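Local coordinates for protein parahox neighbor (Phaeodactylum tricornutum CCAP 1055/1, PDB 5Z5M) that probably catalyses the last two steps from urate to (S)-allantoin, hydrolysing 5-hydroxyisourate and then decarboxylating the product (OHCU) stereoselectively, at residues Ser12-Ser15 against Ala16-Ala19; Ala55-Ala58 against Ile59-Ser63; Gln67-Glu70 against Leu71-His75. One frame throughout, in Å; residues are numbered along the deposited sequence.

The three contacts follow one another along the OHCU decarboxylase family region of a chain whose later part belongs to the transthyretin-like HIU hydrolase family. Contact 1 forms the start of helix 15-22, while contacts 2 and 3 lie towards the ends of helices 49-61 and 65-73, which are consecutive in the chain. Contacts 2 and 3 touch, with centres 13 Å apart: Lys68 NZ is 2.8 Å from Asn61 O in a probable hydrogen bond. Contact 1 stands apart, its centre 19 Å from that of contact 2 and 25 Å from that of contact 3. Asn61 and Lys68 also both reach the second subunit.

Contact 1: residues Ser12-Ser15 against Ala16-Ala19; sequences SKPS and AEIA
The backbone turns at Pro14 into the first turn of helix 15-22, with Pro14 in the N-cap position and its carbonyl gripped by two amides, Glu17 N at 2.8 Å from Pro14 O and Ile18 N at 3.2 Å from Pro14 O. The two donors approach differently: Ile18 N lies in the carbonyl plane, whereas Glu17 N stands 47° above it. The next helical bond, from Ala19 N to Ser15 O, is 3.0 Å long.

Across the helix start, Lys13 and Glu17 form a salt bridge four residues apart, Lys13 NZ to Glu17 OE2 at 3.5 Å. The separation is long, and one water supports it, accepting from Lys13 NZ at 2.9 Å and donating to the same Glu17 OE2. Glu17 sends CG opposite its own backbone N (chi1 -171°) and runs extended, which carries the carboxylate back past the N-cap to the lysine. There the two chains cross at a slant, and Lys13 CD packs 3.4 Å from Glu17 OE2. The second oxygen, Glu17 OE1, rests 3.4 Å from Pro14 CG, so that the carboxylate spans the two, one oxygen at the lysine chain and the other at the proline ring. With an alanine at Lys13, the Glu17 carboxylate would probably lose both its charged mate and the methylenes beside it, and be freer to turn.

On the buried side Ile18 also packs against Val37 of helix 30-38, and its CD1 methyl sits 3.3 Å from the carbonyl oxygen Lys13 O.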
ATOM      1  N   SER A  12     -27.221  11.207  34.916  1.00 20.20           N
ATOM      2  CA  SER A  12     -27.421  11.269  36.362  1.00 24.20           C
ATOM      3  C   SER A  12     -28.756  11.937  36.694  1.00 30.31           C
ATOM      4  O   SER A  12     -29.128  12.064  37.861  1.00 30.43           O
ATOM      5  CB  SER A  12     -26.270  12.015  37.040  1.00 20.13           C
ATOM      6  OG  SER A  12     -26.450  13.416  36.946  1.00 26.64           O
ATOM      7  N   LYS A  13     -29.477  12.348  35.656  1.00 28.17           N
ATOM      8  CA  LYS A  13     -30.764  13.017  35.819  1.00 25.18           C
ATOM      9  C   LYS A  13     -31.910  12.003  35.849  1.00 16.17           C
ATOM     10  O   LYS A  13     -31.750  10.877  35.378  1.00 20.26           O
ATOM     11  CB  LYS A  13     -30.970  14.030  34.689  1.00 29.44           C
ATOM     12  CG  LYS A  13     -30.087  15.260  34.796  1.00 35.47           C
ATOM     13  CD  LYS A  13     -30.270  16.176  33.600  1.00 37.47           C
ATOM     14  CE  LYS A  13     -29.214  17.267  33.563  1.00 46.13           C
ATOM     15  NZ  LYS A  13     -29.726  18.499  32.897  1.00 52.05           N
ATOM     16  N   PRO A  14     -33.068  12.394  36.413  1.00 33.28           N
ATOM     17  CA  PRO A  14     -34.227  11.491  36.431  1.00 29.31           C
ATOM     18  C   PRO A  14     -34.582  10.978  35.037  1.00 20.41           C
ATOM     19  O   PRO A  14     -34.437  11.712  34.062  1.00 20.39           O
ATOM     20  CB  PRO A  14     -35.353  12.366  37.005  1.00 37.19           C
ATOM     21  CG  PRO A  14     -34.842  13.778  36.946  1.00 35.94           C
ATOM     22  CD  PRO A  14     -33.362  13.664  37.099  1.00 35.79           C
ATOM     23  N   SER A  15     -35.034   9.730  34.960  1.00 19.62           N
ATOM     24  CA  SER A  15     -35.239   9.049  33.684  1.00 24.66           C
ATOM     25  C   SER A  15     -36.163   9.801  32.726  1.00 35.68           C
ATOM     26  O   SER A  15     -35.958   9.772  31.515  1.00 28.47           O
ATOM     27  CB  SER A  15     -35.782   7.636  33.926  1.00 31.58           C
ATOM     28  OG  SER A  15     -36.959   7.667  34.711  1.00 45.38           O
ATOM     29  N   ALA A  16     -37.170  10.481  33.264  1.00 22.05           N
ATOM     30  CA  ALA A  16     -38.094  11.233  32.418  1.00 22.57           C
ATOM     31  C   ALA A  16     -37.381  12.392  31.736  1.00 25.20           C
ATOM     32  O   ALA A  16     -37.713  12.767  30.608  1.00 21.57           O
ATOM     33  CB  ALA A  16     -39.266  11.738  33.226  1.00 34.00           C
ATOM     34  N   GLU A  17     -36.394  12.953  32.427  1.00 13.46           N
ATOM     35  CA  GLU A  17     -35.634  14.077  31.897  1.00 15.53           C
ATOM     36  C   GLU A  17     -34.655  13.607  30.816  1.00 17.31           C
ATOM     37  O   GLU A  17     -34.370  14.330  29.855  1.00 18.35           O
ATOM     38  CB  GLU A  17     -34.892  14.790  33.029  1.00 26.91           C
ATOM     39  CG  GLU A  17     -34.243  16.100  32.630  1.00 38.36           C
ATOM     40  CD  GLU A  17     -33.770  16.897  33.833  1.00 61.69           C
ATOM     41  OE1 GLU A  17     -34.019  16.454  34.976  1.00 55.09           O
ATOM     42  OE2 GLU A  17     -33.147  17.963  33.635  1.00 60.61           O
ATOM     43  N   ILE A  18     -34.143  12.393  30.981  1.00 14.59           N
ATOM     44  CA  ILE A  18     -33.245  11.808  29.992  1.00 19.81           C
ATOM     45  C   ILE A  18     -34.015  11.495  28.717  1.00 14.54           C
ATOM     46  O   ILE A  18     -33.573  11.824  27.618  1.00 16.24           O
ATOM     47  CB  ILE A  18     -32.571  10.526  30.521  1.00 10.76           C
ATOM     48  CG1 ILE A  18     -31.716  10.846  31.750  1.00 15.99           C
ATOM     49  CG2 ILE A  18     -31.708   9.873  29.436  1.00 13.90           C
ATOM     50  CD1 ILE A  18     -31.082   9.632  32.375  1.00 13.90           C
ATOM     51  N   ALA A  19     -35.184  10.882  28.874  1.00 15.88           N
ATOM     52  CA  ALA A  19     -35.999  10.506  27.728  1.00 19.81           C
ATOM     53  C   ALA A  19     -36.420  11.741  26.938  1.00 26.19           C
ATOM     54  O   ALA A  19     -36.425  11.732  25.707  1.00 20.42           O
ATOM     55  CB  ALA A  19     -37.218   9.717  28.178  1.00 28.51           C
TER
HETATM   56  O   HOH W   1     -31.703  17.921  30.805  1.00 35.16           O

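Contact 2: residues Ala55-Ala58 against Ile59-Ser63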
ATOM      1  N   ALA A  55     -25.877   2.152  22.417  1.00 10.14           N
ATOM      2  CA  ALA A  55     -27.035   1.655  23.147  1.00  9.83           C
ATOM      3  C   ALA A  55     -28.340   1.951  22.399  1.00 11.59           C
ATOM      4  O   ALA A  55     -29.211   1.089  22.292  1.00 13.63           O
ATOM      5  CB  ALA A  55     -27.070   2.258  24.537  1.00  8.57           C
ATOM      6  N   MET A  56     -28.475   3.171  21.888  1.00 11.99           N
ATOM      7  CA  MET A  56     -29.682   3.553  21.160  1.00 13.19           C
ATOM      8  C   MET A  56     -29.744   2.851  19.810  1.00 15.00           C
ATOM      9  O   MET A  56     -30.816   2.421  19.378  1.00 13.27           O
ATOM     10  CB  MET A  56     -29.747   5.073  20.984  1.00 14.15           C
ATOM     11  CG  MET A  56     -29.776   5.820  22.317  1.00 15.73           C
ATOM     12  SD  MET A  56     -29.937   7.610  22.175  1.00 23.99           S
ATOM     13  CE  MET A  56     -31.604   7.732  21.538  1.00 19.38           C
ATOM     14  N   LYS A  57     -28.590   2.722  19.161  1.00 13.48           N
ATOM     15  CA  LYS A  57     -28.491   2.006  17.892  1.00 11.17           C
ATOM     16  C   LYS A  57     -28.946   0.558  18.054  1.00 12.65           C
ATOM     17  O   LYS A  57     -29.666   0.025  17.206  1.00 12.70           O
ATOM     18  CB  LYS A  57     -27.056   2.051  17.356  1.00 10.77           C
ATOM     19  CG  LYS A  57     -26.877   1.411  15.985  1.00 17.92           C
ATOM     20  CD  LYS A  57     -25.432   1.538  15.502  1.00 19.92           C
ATOM     21  CE  LYS A  57     -25.252   0.912  14.128  1.00 36.09           C
ATOM     22  NZ  LYS A  57     -23.871   1.105  13.599  1.00 40.31           N
ATOM     23  N   ALA A  58     -28.518  -0.073  19.143  1.00  9.63           N
ATOM     24  CA  ALA A  58     -28.884  -1.460  19.430  1.00 15.99           C
ATOM     25  C   ALA A  58     -30.395  -1.625  19.576  1.00 15.01           C
ATOM     26  O   ALA A  58     -30.974  -2.584  19.065  1.00 12.15           O
ATOM     27  CB  ALA A  58     -28.182  -1.945  20.685  1.00 17.03           C
ATOM     28  N   ILE A  59     -31.024  -0.687  20.280  1.00 13.36           N
ATOM     29  CA  ILE A  59     -32.477  -0.687  20.447  1.00  9.14           C
ATOM     30  C   ILE A  59     -33.182  -0.628  19.094  1.00 12.48           C
ATOM     31  O   ILE A  59     -34.124  -1.381  18.832  1.00 15.54           O
ATOM     32  CB  ILE A  59     -32.936   0.492  21.331  1.00  9.35           C
ATOM     33  CG1 ILE A  59     -32.464   0.267  22.769  1.00 16.98           C
ATOM     34  CG2 ILE A  59     -34.463   0.654  21.283  1.00 11.19           C
ATOM     35  CD1 ILE A  59     -32.747   1.424  23.703  1.00 17.21           C
ATOM     36  N   VAL A  60     -32.705   0.248  18.221  1.00  7.22           N
ATOM     37  CA  VAL A  60     -33.279   0.350  16.884  1.00 10.29           C
ATOM     38  C   VAL A  60     -33.065  -0.939  16.092  1.00 13.51           C
ATOM     39  O   VAL A  60     -34.004  -1.482  15.501  1.00 12.83           O
ATOM     40  CB  VAL A  60     -32.684   1.537  16.102  1.00 11.16           C
ATOM     41  CG1 VAL A  60     -33.133   1.493  14.644  1.00 11.28           C
ATOM     42  CG2 VAL A  60     -33.097   2.861  16.753  1.00  8.96           C
ATOM     43  N   ASN A  61     -31.834  -1.435  16.094  1.00 16.33           N
ATOM     44  CA  ASN A  61     -31.484  -2.608  15.301  1.00 18.11           C
ATOM     45  C   ASN A  61     -32.256  -3.856  15.716  1.00 17.14           C
ATOM     46  O   ASN A  61     -32.510  -4.739  14.895  1.00 19.19           O
ATOM     47  CB  ASN A  61     -29.979  -2.876  15.381  1.00 23.59           C
ATOM     48  CG  ASN A  61     -29.176  -1.972  14.460  1.00 19.60           C
ATOM     49  OD1 ASN A  61     -29.727  -1.331  13.560  1.00 29.81           O
ATOM     50  ND2 ASN A  61     -27.870  -1.913  14.682  1.00 37.74           N
ATOM     51  N   LYS A  62     -32.646  -3.928  16.985  1.00 13.49           N
ATOM     52  CA  LYS A  62     -33.365  -5.100  17.463  1.00 20.40           C
ATOM     53  C   LYS A  62     -34.881  -4.964  17.298  1.00 18.50           C
ATOM     54  O   LYS A  62     -35.633  -5.853  17.693  1.00 25.06           O
ATOM     55  CB  LYS A  62     -32.999  -5.373  18.926  1.00 16.17           C
ATOM     56  CG  LYS A  62     -31.574  -5.881  19.089  1.00 24.99           C
ATOM     57  CD  LYS A  62     -31.165  -6.005  20.548  1.00 40.70           C
ATOM     58  CE  LYS A  62     -29.670  -6.277  20.672  1.00 53.44           C
ATOM     59  NZ  LYS A  62     -29.217  -6.322  22.089  1.00 34.14           N
ATOM     60  N   SER A  63     -35.324  -3.857  16.709  1.00 17.71           N
ATOM     61  CA  SER A  63     -36.753  -3.620  16.515  1.00 22.95           C
ATOM     62  C   SER A  63     -37.263  -4.331  15.261  1.00 17.81           C
ATOM     63  O   SER A  63     -36.473  -4.813  14.454  1.00 18.11           O
ATOM     64  CB  SER A  63     -37.044  -2.117  16.435  1.00 15.31           C
ATOM     65  OG  SER A  63     -36.552  -1.551  15.227  1.00 20.59           O
TER
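Lys57 and Asn61, one helical turn apart, make the side-chain contact here: the amide nitrogen Asn61 ND2 lies 3.7 Å from Lys57 CG, and the two chains cross rather than run alongside each other. Lys57 leaves the helix with CG opposite its backbone N (chi1 -176°) and stays extended, so that only its methylenes meet the amide. Asn61 folds CG beside its own backbone N (chi1 -80°), which also brings CG within 3.4 Å of Lys57 O.

That carbonyl is already taken by the backbone, since Asn61 N donates to Lys57 O at 2.8 Å. The same pattern of bonds four residues apart joins Ile59 to Ala55, Val60 to Met56 and Lys62 to Ala58. Side-chain carbons also lie close to these carbonyls: Ile59 CG1 is 3.4 Å from Ala55 O, and Val60 CG2 is 3.5 Å from Met56 O.

Just past the helix end, Ser63 closes on Val60 O and holds it twice, through Ser63 N at 3.0 Å and Ser63 OG at 2.6 Å, the hydroxyl donating in the carbonyl plane onto a lone pair.

Farther out, Asn61 OD1 is hydrogen-bonded to His163 NE2 of helix 151-173, which is likely to hold the amide in its rotation, and Asn61 also packs on Thr150 of the second subunit. Ile59 faces helix 30-38 through Ala35 and Leu36. The arrangement is that of a helix C-terminus, ending helix 49-61 within the helical OHCU decarboxylase domain.

Contact 3: residues Gln67-Glu70 against Leu71-His75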
ATOM      1  N   GLN A  67     -41.190  -1.508  12.434  1.00 18.97           N
ATOM      2  CA  GLN A  67     -40.722  -0.367  13.212  1.00 21.35           C
ATOM      3  C   GLN A  67     -39.607   0.373  12.481  1.00 18.36           C
ATOM      4  O   GLN A  67     -39.541   1.601  12.512  1.00 12.96           O
ATOM      5  CB  GLN A  67     -40.221  -0.814  14.589  1.00 26.19           C
ATOM      6  CG  GLN A  67     -41.313  -1.269  15.540  1.00 31.29           C
ATOM      7  CD  GLN A  67     -40.751  -1.807  16.843  1.00 34.13           C
ATOM      8  OE1 GLN A  67     -40.271  -2.941  16.904  1.00 31.79           O
ATOM      9  NE2 GLN A  67     -40.801  -0.992  17.890  1.00 36.42           N
ATOM     10  N   LYS A  68     -38.730  -0.381  11.825  1.00 20.32           N
ATOM     11  CA  LYS A  68     -37.614   0.219  11.102  1.00 12.11           C
ATOM     12  C   LYS A  68     -38.097   1.003   9.885  1.00 13.87           C
ATOM     13  O   LYS A  68     -37.661   2.130   9.659  1.00 15.92           O
ATOM     14  CB  LYS A  68     -36.609  -0.859  10.687  1.00 11.62           C
ATOM     15  CG  LYS A  68     -35.765  -1.387  11.856  1.00 16.82           C
ATOM     16  CD  LYS A  68     -34.892  -2.561  11.449  1.00 18.38           C
ATOM     17  CE  LYS A  68     -34.234  -3.191  12.657  1.00 19.44           C
ATOM     18  NZ  LYS A  68     -33.289  -4.274  12.291  1.00 25.70           N
ATOM     19  N   LEU A  69     -39.008   0.419   9.113  1.00 14.69           N
ATOM     20  CA  LEU A  69     -39.525   1.097   7.927  1.00 15.99           C
ATOM     21  C   LEU A  69     -40.246   2.389   8.309  1.00 17.65           C
ATOM     22  O   LEU A  69     -40.153   3.398   7.602  1.00 25.08           O
ATOM     23  CB  LEU A  69     -40.461   0.182   7.141  1.00 17.65           C
ATOM     24  CG  LEU A  69     -40.819   0.687   5.741  1.00 30.98           C
ATOM     25  CD1 LEU A  69     -39.562   0.813   4.885  1.00 27.49           C
ATOM     26  CD2 LEU A  69     -41.843  -0.222   5.078  1.00 31.89           C
ATOM     27  N   GLU A  70     -40.950   2.360   9.437  1.00 22.98           N
ATOM     28  CA  GLU A  70     -41.649   3.545   9.923  1.00 19.91           C
ATOM     29  C   GLU A  70     -40.676   4.627  10.381  1.00 28.06           C
ATOM     30  O   GLU A  70     -40.959   5.820  10.259  1.00 19.55           O
ATOM     31  CB  GLU A  70     -42.605   3.180  11.065  1.00 29.73           C
ATOM     32  CG  GLU A  70     -43.879   2.471  10.622  1.00 41.70           C
ATOM     33  CD  GLU A  70     -44.905   3.403   9.984  1.00 79.15           C
ATOM     34  OE1 GLU A  70     -44.523   4.476   9.471  1.00 79.54           O
ATOM     35  OE2 GLU A  70     -46.108   3.058   9.998  1.00 86.63           O
ATOM     36  N   LEU A  71     -39.533   4.213  10.917  1.00 20.71           N
ATOM     37  CA  LEU A  71     -38.509   5.168  11.309  1.00 16.40           C
ATOM     38  C   LEU A  71     -37.972   5.878  10.067  1.00 14.68           C
ATOM     39  O   LEU A  71     -37.777   7.092  10.070  1.00 16.99           O
ATOM     40  CB  LEU A  71     -37.379   4.472  12.071  1.00 24.95           C
ATOM     41  CG  LEU A  71     -36.302   5.356  12.706  1.00 26.97           C
ATOM     42  CD1 LEU A  71     -35.875   4.776  14.044  1.00 37.72           C
ATOM     43  CD2 LEU A  71     -35.100   5.491  11.790  1.00 41.09           C
ATOM     44  N   LEU A  72     -37.738   5.111   9.008  1.00 15.17           N
ATOM     45  CA  LEU A  72     -37.273   5.678   7.745  1.00 25.21           C
ATOM     46  C   LEU A  72     -38.287   6.658   7.155  1.00 20.79           C
ATOM     47  O   LEU A  72     -37.922   7.746   6.715  1.00 23.83           O
ATOM     48  CB  LEU A  72     -36.976   4.572   6.731  1.00 15.01           C
ATOM     49  CG  LEU A  72     -35.847   3.597   7.067  1.00 20.48           C
ATOM     50  CD1 LEU A  72     -35.632   2.619   5.925  1.00 16.86           C
ATOM     51  CD2 LEU A  72     -34.558   4.345   7.395  1.00 19.25           C
ATOM     52  N   CYS A  73     -39.560   6.273   7.155  1.00 17.14           N
ATOM     53  CA  CYS A  73     -40.597   7.106   6.549  1.00 24.96           C
ATOM     54  C   CYS A  73     -40.865   8.364   7.362  1.00 29.92           C
ATOM     55  O   CYS A  73     -41.420   9.338   6.854  1.00 32.90           O
ATOM     56  CB  CYS A  73     -41.890   6.309   6.375  1.00 27.21           C
ATOM     57  SG  CYS A  73     -41.747   4.979   5.162  1.00 31.69           S
ATOM     58  N   ALA A  74     -40.462   8.342   8.627  1.00 22.81           N
ATOM     59  CA  ALA A  74     -40.621   9.499   9.492  1.00 29.55           C
ATOM     60  C   ALA A  74     -39.592  10.565   9.150  1.00 24.14           C
ATOM     61  O   ALA A  74     -39.726  11.722   9.546  1.00 31.09           O
ATOM     62  CB  ALA A  74     -40.501   9.093  10.958  1.00 23.79           C
ATOM     63  N   HIS A  75     -38.562  10.172   8.407  1.00 31.72           N
ATOM     64  CA  HIS A  75     -37.486  11.095   8.084  1.00 30.58           C
ATOM     65  C   HIS A  75     -37.911  12.082   7.001  1.00 35.39           C
ATOM     66  O   HIS A  75     -38.577  11.708   6.033  1.00 35.07           O
ATOM     67  CB  HIS A  75     -36.231  10.334   7.651  1.00 35.85           C
ATOM     68  CG  HIS A  75     -34.960  11.043   7.985  1.00 40.97           C
ATOM     69  ND1 HIS A  75     -34.401  11.012   9.245  1.00 40.04           N
ATOM     70  CD2 HIS A  75     -34.143  11.818   7.230  1.00 46.00           C
ATOM     71  CE1 HIS A  75     -33.293  11.731   9.250  1.00 42.91           C
ATOM     72  NE2 HIS A  75     -33.114  12.232   8.041  1.00 37.88           N
TER
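The closing turns of helix 65-73, in the helical OHCU decarboxylase domain, bring Leu69 against Leu72 and Cys73. Leu69 CD1 meets Leu72 CD1 at 4.4 Å, methyl to methyl, and Leu69 CG lies the same 4.4 Å from Cys73 SG, so that one leucine touches both the third and the fourth residue after it. Different first torsions, CG opposite the backbone N in Leu69 (chi1 -168°) and beside it in Leu72 (chi1 -64°), bring the two CD1 methyls to each other. Both leucines pack on Phe155 of helix 151-173, and Leu69 also touches Phe125, so this apolar pair forms part of the seam between the helices.

Behind the side chains the backbone is regular. Leu72 N donates to Lys68 O at 3.1 Å, and Cys73 N to Leu69 O at 3.0 Å; Leu71 N is bonded likewise to Gln67 O. The bond from Ala74 N to Glu70 O, 3.0 Å long, is weak because its N-H is badly bent from the acceptor. The chain is then caught by His75 N, which donates to Leu72 O at 3.0 Å.

Leu71 is buried as well. Its CB lies 3.4 Å from Lys68 O, and the side chain packs on Val162 of helix 151-173 and on Ser29.

Gln67 and Lys68 find their polar partners outside these turns: Gln67 OE1 accepts from Ser64 N, just before the helix begins, and Lys68 NZ, besides its hydrogen bond to Asn61 O, forms a salt bridge with Glu152 of the second subunit, where Lys68 also packs on Thr150. The whole is an amphipathic helix end, with leucines turned to the neighbouring helix of the domain and a lysine tied across the subunit boundary.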